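Local coordinates for glycoside hydrolase family 16 protein (Akkermansia muciniphila, PDB 6T2N) that probably hydrolyses internal beta-galactosidic linkages in the O-glycans of mucin as an endo-acting O-glycanase, initiating mucin breakdown in the human gut, at residues T87-N92 / H105-A110; K71-V76 / S132-T137. All blocks are in the same frame, centred on the assembly; numbering follows the deposited sequence.

Contact 1. Residues T87-N92 / H105-A110; sequences TGRPKN and HFEKFA
The guanidinium of Arg89 lies between Phe109, whose CE2 sits over the rim of one face, and the CB of Lys91 over the rim of the other. Its edge takes Glu107 OE1 and Thr87 OG1, both near its plane. With Phe109 this makes an off-centre cation-pi contact, Arg89 CZ lying 4.5 Å from the ring centroid and the two planes 35° apart. Arginine suits the place because it also grips Glu107 end-on, NH2 to OE1 at 3.0 Å and NH1 to OE2 at 3.2 Å. A bend at chi3 (-43°) turns NE onto Thr87 OG1, while NH2 also donates to Asn92 OD1, which accepts from Thr87 OG1 as well. A leucine here would probably leave the Glu107 carboxylate without its two-nitrogen partner and Asn92 OD1 short of one donor. The His105 ring has Lys91 CE over the centre of one face, 3.6 Å from the centroid, a CH-pi contact. In the ring plane, His105 NE2 donates to Lys91 O (2.8 Å), meeting it from above the carbonyl plane, and Asn92 ND2 lies at the CD2 edge. Beyond the segments, Thr131 OG1 bonds Glu107 OE1 and Asn92 ND2. The Arg89-Glu107 salt bridge, which Lys91 NZ joins though its place is less sure, ties an inter-strand loop to strand 109-110 in the family 16 beta-jelly roll.

Contact 2. Residues K71-V76 / S132-T137; sequences KPELGV and SGSVTT
Lys71 pairs with Thr136 through two backbone bonds, its N donating to Thr136 O (3.2 Å) and its O accepting from Thr136 N (2.9 Å), as in an antiparallel hydrogen-bonded pair. The same Lys71 O takes a CA-H...O contact from Val135 CA, and Thr136 CG2 packs against it too. The long lysine chain leads away from the partner strand, and its NZ makes a weak hydrogen bond to Ala67 O.

Pro72 follows, opposite Val135 in a non-hydrogen-bonded pair with CA atoms 4.5 Å apart. A proline has no N-H to give, and this position asks for none across the pair; its CA instead approaches Ser134 O at 3.2 Å in a second CA-H...O contact.

At Glu73 the backbone N donates to Ser134 O (2.7 Å), the same oxygen that the Pro72 CA-H approaches. The glutamate side chain then reaches across: CG lies anti to the carbonyl carbon (chi1 -60°), and the chain, extended beyond it, brings OE1 to Ser134 OG. That hydroxyl donates at 2.6 Å, approaching from above the carboxylate plane, and the serine is small enough for the Glu73 CB and CG to pack beside its CB. The other oxygen, OE2, forms a salt bridge with Arg78. Glu73 CG also meets Thr136 CG2 at 3.9 Å, the methyl being turned to this side while Thr136 OG1 is bonded to Ile138 N.

Strand 71-72 thus pairs antiparallel with strand 127-136 in the mixed sheet of the jelly roll. Val135 and Ser134 also touch strand 267-275 on the far side of their own strand, while Glu73 and Ser134 pack on Tyr86 of strand 85-86, and Val76 packs against Trp121 and Ile122 of helix 120-123.

From the N terminus, the chain first meets contact 2 at 71-76 and then, after strand 85-86, contact 1 at 87-92. Strands 93-96 and 99-104 of the antiparallel sheet come next, and 105-110 closes the short inner loop of contact 1. Helix 120-123 follows, and then 132-137, in the latter part of strand 127-136, closes the longer loop of contact 2, which therefore encloses contact 1 without crossing it. The two meet directly: Thr87 N lies 3.1 Å from Ser132 O, a probable hydrogen bond, and Gly88 CA packs on Pro72 CB. Together they gather strands 71-72 and 109-110 and the loop 87-92 around strand 127-136 of the mixed sheet.

Contact 1. Residues T87-N92 / H105-A110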
ATOM      1  N   THR A  87     -10.199 -11.171   4.611  1.00 64.83           N
ATOM      2  CA  THR A  87     -10.781 -11.541   5.944  1.00 66.70           C
ATOM      3  C   THR A  87      -9.827 -11.271   7.101  1.00 64.94           C
ATOM      4  O   THR A  87      -8.630 -11.329   6.888  1.00 68.55           O
ATOM      5  CB  THR A  87     -11.212 -13.007   6.071  1.00 65.24           C
ATOM      6  OG1 THR A  87     -10.046 -13.695   6.540  1.00 61.67           O
ATOM      7  CG2 THR A  87     -11.793 -13.596   4.798  1.00 62.75           C
ATOM      8  N   GLY A  88     -10.389 -11.056   8.289  1.00 64.87           N
ATOM      9  CA  GLY A  88      -9.621 -10.633   9.474  1.00 65.39           C
ATOM     10  C   GLY A  88      -9.170 -11.835  10.271  1.00 67.11           C
ATOM     11  O   GLY A  88      -8.494 -11.610  11.291  1.00 68.50           O
ATOM     12  N   ARG A  89      -9.588 -13.026   9.787  1.00 64.75           N
ATOM     13  CA  ARG A  89      -9.359 -14.411  10.276  1.00 62.19           C
ATOM     14  C   ARG A  89      -7.876 -14.708  10.320  1.00 62.02           C
ATOM     15  O   ARG A  89      -7.158 -14.370   9.408  1.00 62.90           O
ATOM     16  CB  ARG A  89      -9.950 -15.426   9.289  1.00 62.33           C
ATOM     17  CG  ARG A  89     -11.473 -15.429   9.172  1.00 63.30           C
ATOM     18  CD  ARG A  89     -11.967 -16.417   8.141  1.00 64.28           C
ATOM     19  NE  ARG A  89     -11.169 -16.399   6.926  1.00 64.15           N
ATOM     20  CZ  ARG A  89     -10.827 -17.454   6.177  1.00 67.06           C
ATOM     21  NH1 ARG A  89     -11.189 -18.682   6.499  1.00 69.24           N
ATOM     22  NH2 ARG A  89     -10.099 -17.271   5.084  1.00 68.94           N
ATOM     23  N   PRO A  90      -7.313 -15.378  11.338  1.00 65.44           N
ATOM     24  CA  PRO A  90      -5.838 -15.434  11.390  1.00 64.74           C
ATOM     25  C   PRO A  90      -5.368 -16.254  10.092  1.00 66.60           C
ATOM     26  O   PRO A  90      -4.195 -16.670   9.905  1.00 69.72           O
ATOM     27  CB  PRO A  90      -5.678 -16.236  12.714  1.00 67.61           C
ATOM     28  CG  PRO A  90      -6.934 -15.887  13.503  1.00 68.98           C
ATOM     29  CD  PRO A  90      -8.021 -16.000  12.472  1.00 67.48           C
ATOM     30  N   LYS A  91      -6.185 -16.946   9.489  1.00 74.81           N
ATOM     31  CA  LYS A  91      -5.962 -17.923   8.341  1.00 76.14           C
ATOM     32  C   LYS A  91      -5.220 -17.107   7.315  1.00 67.43           C
ATOM     33  O   LYS A  91      -4.193 -17.654   6.817  1.00 64.57           O
ATOM     34  CB  LYS A  91      -7.237 -18.624   7.816  1.00 79.97           C
ATOM     35  CG  LYS A  91      -7.030 -19.563   6.616  1.00 80.51           C
ATOM     36  CD  LYS A  91      -8.253 -20.367   6.143  1.00 79.80           C
ATOM     37  CE  LYS A  91      -7.855 -21.475   5.183  1.00 80.48           C
ATOM     38  NZ  LYS A  91      -8.951 -21.829   4.250  1.00 77.58           N
ATOM     39  N   ASN A  92      -5.731 -15.871   7.150  1.00 69.06           N
ATOM     40  CA  ASN A  92      -5.257 -14.783   6.230  1.00 63.88           C
ATOM     41  C   ASN A  92      -4.347 -13.740   6.925  1.00 63.02           C
ATOM     42  O   ASN A  92      -3.523 -13.141   6.216  1.00 65.36           O
ATOM     43  CB  ASN A  92      -6.464 -14.119   5.571  1.00 62.15           C
ATOM     44  CG  ASN A  92      -7.384 -15.121   4.873  1.00 65.57           C
ATOM     45  OD1 ASN A  92      -8.576 -15.187   5.167  1.00 64.07           O
ATOM     46  ND2 ASN A  92      -6.855 -15.881   3.912  1.00 67.89           N
ATOM     47  N   HIS A 105      -5.139 -18.066   0.350  1.00 63.19           N
ATOM     48  CA  HIS A 105      -5.627 -19.464   0.323  1.00 65.20           C
ATOM     49  C   HIS A 105      -6.639 -19.571  -0.801  1.00 63.04           C
ATOM     50  O   HIS A 105      -7.618 -18.805  -0.744  1.00 61.72           O
ATOM     51  CB  HIS A 105      -6.360 -19.863   1.614  1.00 65.18           C
ATOM     52  CG  HIS A 105      -5.525 -19.868   2.831  1.00 63.96           C
ATOM     53  ND1 HIS A 105      -4.779 -20.942   3.167  1.00 66.89           N
ATOM     54  CD2 HIS A 105      -5.330 -18.934   3.789  1.00 64.52           C
ATOM     55  CE1 HIS A 105      -4.138 -20.677   4.289  1.00 67.58           C
ATOM     56  NE2 HIS A 105      -4.464 -19.459   4.699  1.00 62.64           N
ATOM     57  N   PHE A 106      -6.428 -20.499  -1.730  1.00 62.80           N
ATOM     58  CA  PHE A 106      -7.478 -20.973  -2.656  1.00 62.02           C
ATOM     59  C   PHE A 106      -8.601 -21.572  -1.792  1.00 62.76           C
ATOM     60  O   PHE A 106      -8.390 -22.615  -1.235  1.00 62.69           O
ATOM     61  CB  PHE A 106      -6.889 -21.978  -3.636  1.00 62.58           C
ATOM     62  CG  PHE A 106      -7.940 -22.615  -4.483  1.00 64.43           C
ATOM     63  CD1 PHE A 106      -8.439 -21.938  -5.580  1.00 64.34           C
ATOM     64  CD2 PHE A 106      -8.473 -23.855  -4.148  1.00 65.81           C
ATOM     65  CE1 PHE A 106      -9.433 -22.524  -6.358  1.00 66.05           C
ATOM     66  CE2 PHE A 106      -9.471 -24.422  -4.923  1.00 66.60           C
ATOM     67  CZ  PHE A 106      -9.955 -23.751  -6.020  1.00 64.72           C
ATOM     68  N   GLU A 107      -9.738 -20.894  -1.650  1.00 63.56           N
ATOM     69  CA  GLU A 107     -10.804 -21.271  -0.688  1.00 64.39           C
ATOM     70  C   GLU A 107     -12.058 -20.433  -0.995  1.00 68.79           C
ATOM     71  O   GLU A 107     -12.054 -19.204  -0.814  1.00 70.28           O
ATOM     72  CB  GLU A 107     -10.297 -21.095   0.738  1.00 62.52           C
ATOM     73  CG  GLU A 107     -11.400 -20.692   1.685  1.00 63.91           C
ATOM     74  CD  GLU A 107     -10.947 -20.321   3.083  1.00 66.49           C
ATOM     75  OE1 GLU A 107      -9.877 -19.678   3.227  1.00 70.91           O
ATOM     76  OE2 GLU A 107     -11.675 -20.629   4.020  1.00 64.53           O
ATOM     77  N   LYS A 108     -13.108 -21.068  -1.496  1.00 73.54           N
ATOM     78  CA  LYS A 108     -14.355 -20.359  -1.854  1.00 72.12           C
ATOM     79  C   LYS A 108     -14.955 -19.818  -0.567  1.00 71.70           C
ATOM     80  O   LYS A 108     -15.093 -20.591   0.384  1.00 75.65           O
ATOM     81  CB  LYS A 108     -15.314 -21.308  -2.556  1.00 75.34           C
ATOM     82  CG  LYS A 108     -16.657 -20.719  -2.943  1.00 78.61           C
ATOM     83  CD  LYS A 108     -17.444 -21.702  -3.748  1.00 83.79           C
ATOM     84  CE  LYS A 108     -18.867 -21.269  -3.994  1.00 89.79           C
ATOM     85  NZ  LYS A 108     -19.658 -22.403  -4.530  1.00 96.11           N
ATOM     86  N   PHE A 109     -15.321 -18.546  -0.558  1.00 68.43           N
ATOM     87  CA  PHE A 109     -15.666 -17.828   0.692  1.00 68.86           C
ATOM     88  C   PHE A 109     -16.569 -16.650   0.348  1.00 67.44           C
ATOM     89  O   PHE A 109     -16.318 -15.982  -0.665  1.00 64.32           O
ATOM     90  CB  PHE A 109     -14.387 -17.397   1.409  1.00 64.70           C
ATOM     91  CG  PHE A 109     -14.558 -16.913   2.823  1.00 63.64           C
ATOM     92  CD1 PHE A 109     -14.795 -15.578   3.091  1.00 62.04           C
ATOM     93  CD2 PHE A 109     -14.442 -17.786   3.897  1.00 66.22           C
ATOM     94  CE1 PHE A 109     -14.904 -15.115   4.399  1.00 62.98           C
ATOM     95  CE2 PHE A 109     -14.560 -17.321   5.203  1.00 67.67           C
ATOM     96  CZ  PHE A 109     -14.763 -15.976   5.456  1.00 64.51           C
ATOM     97  N   ALA A 110     -17.617 -16.448   1.147  1.00 70.42           N
ATOM     98  CA  ALA A 110     -18.680 -15.464   0.848  1.00 70.52           C
ATOM     99  C   ALA A 110     -18.108 -14.049   0.986  1.00 67.13           C
ATOM    100  O   ALA A 110     -17.270 -13.837   1.881  1.00 71.33           O
ATOM    101  CB  ALA A 110     -19.870 -15.698   1.729  1.00 72.89           C
TER

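Contact 2. Residues K71-V76 / S132-T137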
ATOM      1  N   LYS A  71      -6.122  -2.435  10.975  1.00 60.70           N
ATOM      2  CA  LYS A  71      -7.475  -3.006  10.875  1.00 61.50           C
ATOM      3  C   LYS A  71      -7.516  -3.806   9.598  1.00 59.98           C
ATOM      4  O   LYS A  71      -6.787  -3.509   8.667  1.00 59.49           O
ATOM      5  CB  LYS A  71      -8.563  -1.949  11.017  1.00 63.67           C
ATOM      6  CG  LYS A  71      -8.639  -1.423  12.436  1.00 69.68           C
ATOM      7  CD  LYS A  71      -9.825  -0.518  12.647  1.00 78.86           C
ATOM      8  CE  LYS A  71      -9.749   0.258  13.950  1.00 85.62           C
ATOM      9  NZ  LYS A  71     -10.066  -0.600  15.118  1.00 90.51           N
ATOM     10  N   PRO A  72      -8.263  -4.928   9.609  1.00 64.69           N
ATOM     11  CA  PRO A  72      -8.396  -5.777   8.437  1.00 64.90           C
ATOM     12  C   PRO A  72      -9.328  -5.032   7.483  1.00 62.53           C
ATOM     13  O   PRO A  72     -10.293  -4.459   7.937  1.00 67.48           O
ATOM     14  CB  PRO A  72      -9.052  -7.067   9.006  1.00 63.71           C
ATOM     15  CG  PRO A  72      -9.890  -6.563  10.140  1.00 63.70           C
ATOM     16  CD  PRO A  72      -9.027  -5.478  10.752  1.00 65.50           C
ATOM     17  N   GLU A  73      -9.037  -5.071   6.200  1.00 59.44           N
ATOM     18  CA  GLU A  73     -10.073  -4.748   5.205  1.00 59.99           C
ATOM     19  C   GLU A  73     -10.917  -6.004   5.149  1.00 57.67           C
ATOM     20  O   GLU A  73     -10.307  -7.058   5.279  1.00 62.38           O
ATOM     21  CB  GLU A  73      -9.463  -4.430   3.839  1.00 62.89           C
ATOM     22  CG  GLU A  73      -8.510  -3.249   3.790  1.00 61.59           C
ATOM     23  CD  GLU A  73      -8.406  -2.713   2.373  1.00 62.50           C
ATOM     24  OE1 GLU A  73      -7.969  -3.505   1.528  1.00 62.61           O
ATOM     25  OE2 GLU A  73      -8.818  -1.541   2.117  1.00 58.34           O
ATOM     26  N   LEU A  74     -12.217  -5.878   4.907  1.00 58.70           N
ATOM     27  CA  LEU A  74     -13.187  -7.006   4.895  1.00 59.33           C
ATOM     28  C   LEU A  74     -13.991  -7.042   3.584  1.00 60.52           C
ATOM     29  O   LEU A  74     -14.745  -6.093   3.250  1.00 66.92           O
ATOM     30  CB  LEU A  74     -14.084  -6.874   6.130  1.00 59.84           C
ATOM     31  CG  LEU A  74     -13.324  -6.821   7.460  1.00 60.83           C
ATOM     32  CD1 LEU A  74     -14.239  -6.587   8.655  1.00 62.67           C
ATOM     33  CD2 LEU A  74     -12.507  -8.085   7.659  1.00 59.79           C
ATOM     34  N   GLY A  75     -13.838  -8.126   2.843  1.00 59.91           N
ATOM     35  CA  GLY A  75     -14.702  -8.423   1.687  1.00 60.27           C
ATOM     36  C   GLY A  75     -14.037  -8.068   0.382  1.00 57.39           C
ATOM     37  O   GLY A  75     -12.834  -7.862   0.344  1.00 51.95           O
ATOM     38  N   VAL A  76     -14.810  -8.027  -0.681  1.00 57.73           N
ATOM     39  CA  VAL A  76     -14.279  -7.604  -1.996  1.00 55.27           C
ATOM     40  C   VAL A  76     -14.245  -6.087  -2.017  1.00 53.26           C
ATOM     41  O   VAL A  76     -15.280  -5.506  -1.864  1.00 56.97           O
ATOM     42  CB  VAL A  76     -15.136  -8.202  -3.113  1.00 57.47           C
ATOM     43  CG1 VAL A  76     -14.677  -7.671  -4.464  1.00 55.88           C
ATOM     44  CG2 VAL A  76     -15.145  -9.749  -3.036  1.00 56.82           C
ATOM     45  N   SER A 132      -7.598 -13.750   1.222  1.00 52.45           N
ATOM     46  CA  SER A 132      -6.253 -13.243   1.554  1.00 52.56           C
ATOM     47  C   SER A 132      -6.442 -12.229   2.673  1.00 52.73           C
ATOM     48  O   SER A 132      -7.628 -12.082   3.125  1.00 52.23           O
ATOM     49  CB  SER A 132      -5.563 -12.692   0.309  1.00 53.55           C
ATOM     50  OG  SER A 132      -4.189 -12.384   0.567  1.00 52.19           O
ATOM     51  N   GLY A 133      -5.362 -11.517   3.023  1.00 52.82           N
ATOM     52  CA  GLY A 133      -5.390 -10.425   4.035  1.00 56.73           C
ATOM     53  C   GLY A 133      -4.970  -9.048   3.510  1.00 56.61           C
ATOM     54  O   GLY A 133      -4.111  -8.951   2.634  1.00 56.55           O
ATOM     55  N   SER A 134      -5.541  -8.023   4.115  1.00 58.00           N
ATOM     56  CA  SER A 134      -5.258  -6.599   3.860  1.00 59.44           C
ATOM     57  C   SER A 134      -5.454  -5.886   5.194  1.00 63.46           C
ATOM     58  O   SER A 134      -6.538  -6.111   5.844  1.00 66.22           O
ATOM     59  CB  SER A 134      -6.155  -6.018   2.766  1.00 59.34           C
ATOM     60  OG  SER A 134      -5.819  -4.664   2.487  1.00 54.89           O
ATOM     61  N   VAL A 135      -4.447  -5.107   5.599  1.00 63.53           N
ATOM     62  CA  VAL A 135      -4.522  -4.193   6.773  1.00 66.43           C
ATOM     63  C   VAL A 135      -4.429  -2.756   6.278  1.00 65.02           C
ATOM     64  O   VAL A 135      -3.684  -2.497   5.316  1.00 68.94           O
ATOM     65  CB  VAL A 135      -3.427  -4.488   7.816  1.00 69.59           C
ATOM     66  CG1 VAL A 135      -3.727  -5.755   8.585  1.00 68.16           C
ATOM     67  CG2 VAL A 135      -2.035  -4.535   7.205  1.00 70.04           C
ATOM     68  N   THR A 136      -5.095  -1.851   6.977  1.00 64.65           N
ATOM     69  CA  THR A 136      -5.173  -0.431   6.581  1.00 64.73           C
ATOM     70  C   THR A 136      -5.001   0.395   7.845  1.00 65.12           C
ATOM     71  O   THR A 136      -5.549  -0.016   8.913  1.00 62.94           O
ATOM     72  CB  THR A 136      -6.505  -0.175   5.874  1.00 65.93           C
ATOM     73  OG1 THR A 136      -6.651   1.228   5.634  1.00 64.84           O
ATOM     74  CG2 THR A 136      -7.678  -0.711   6.680  1.00 66.30           C
ATOM     75  N   THR A 137      -4.304   1.516   7.731  1.00 62.26           N
ATOM     76  CA  THR A 137      -4.174   2.461   8.859  1.00 64.79           C
ATOM     77  C   THR A 137      -5.290   3.503   8.755  1.00 63.51           C
ATOM     78  O   THR A 137      -5.293   4.411   9.576  1.00 65.03           O
ATOM     79  CB  THR A 137      -2.745   3.010   8.931  1.00 67.70           C
ATOM     80  OG1 THR A 137      -2.534   4.020   7.937  1.00 71.14           O
ATOM     81  CG2 THR A 137      -1.719   1.900   8.804  1.00 68.25           C
TER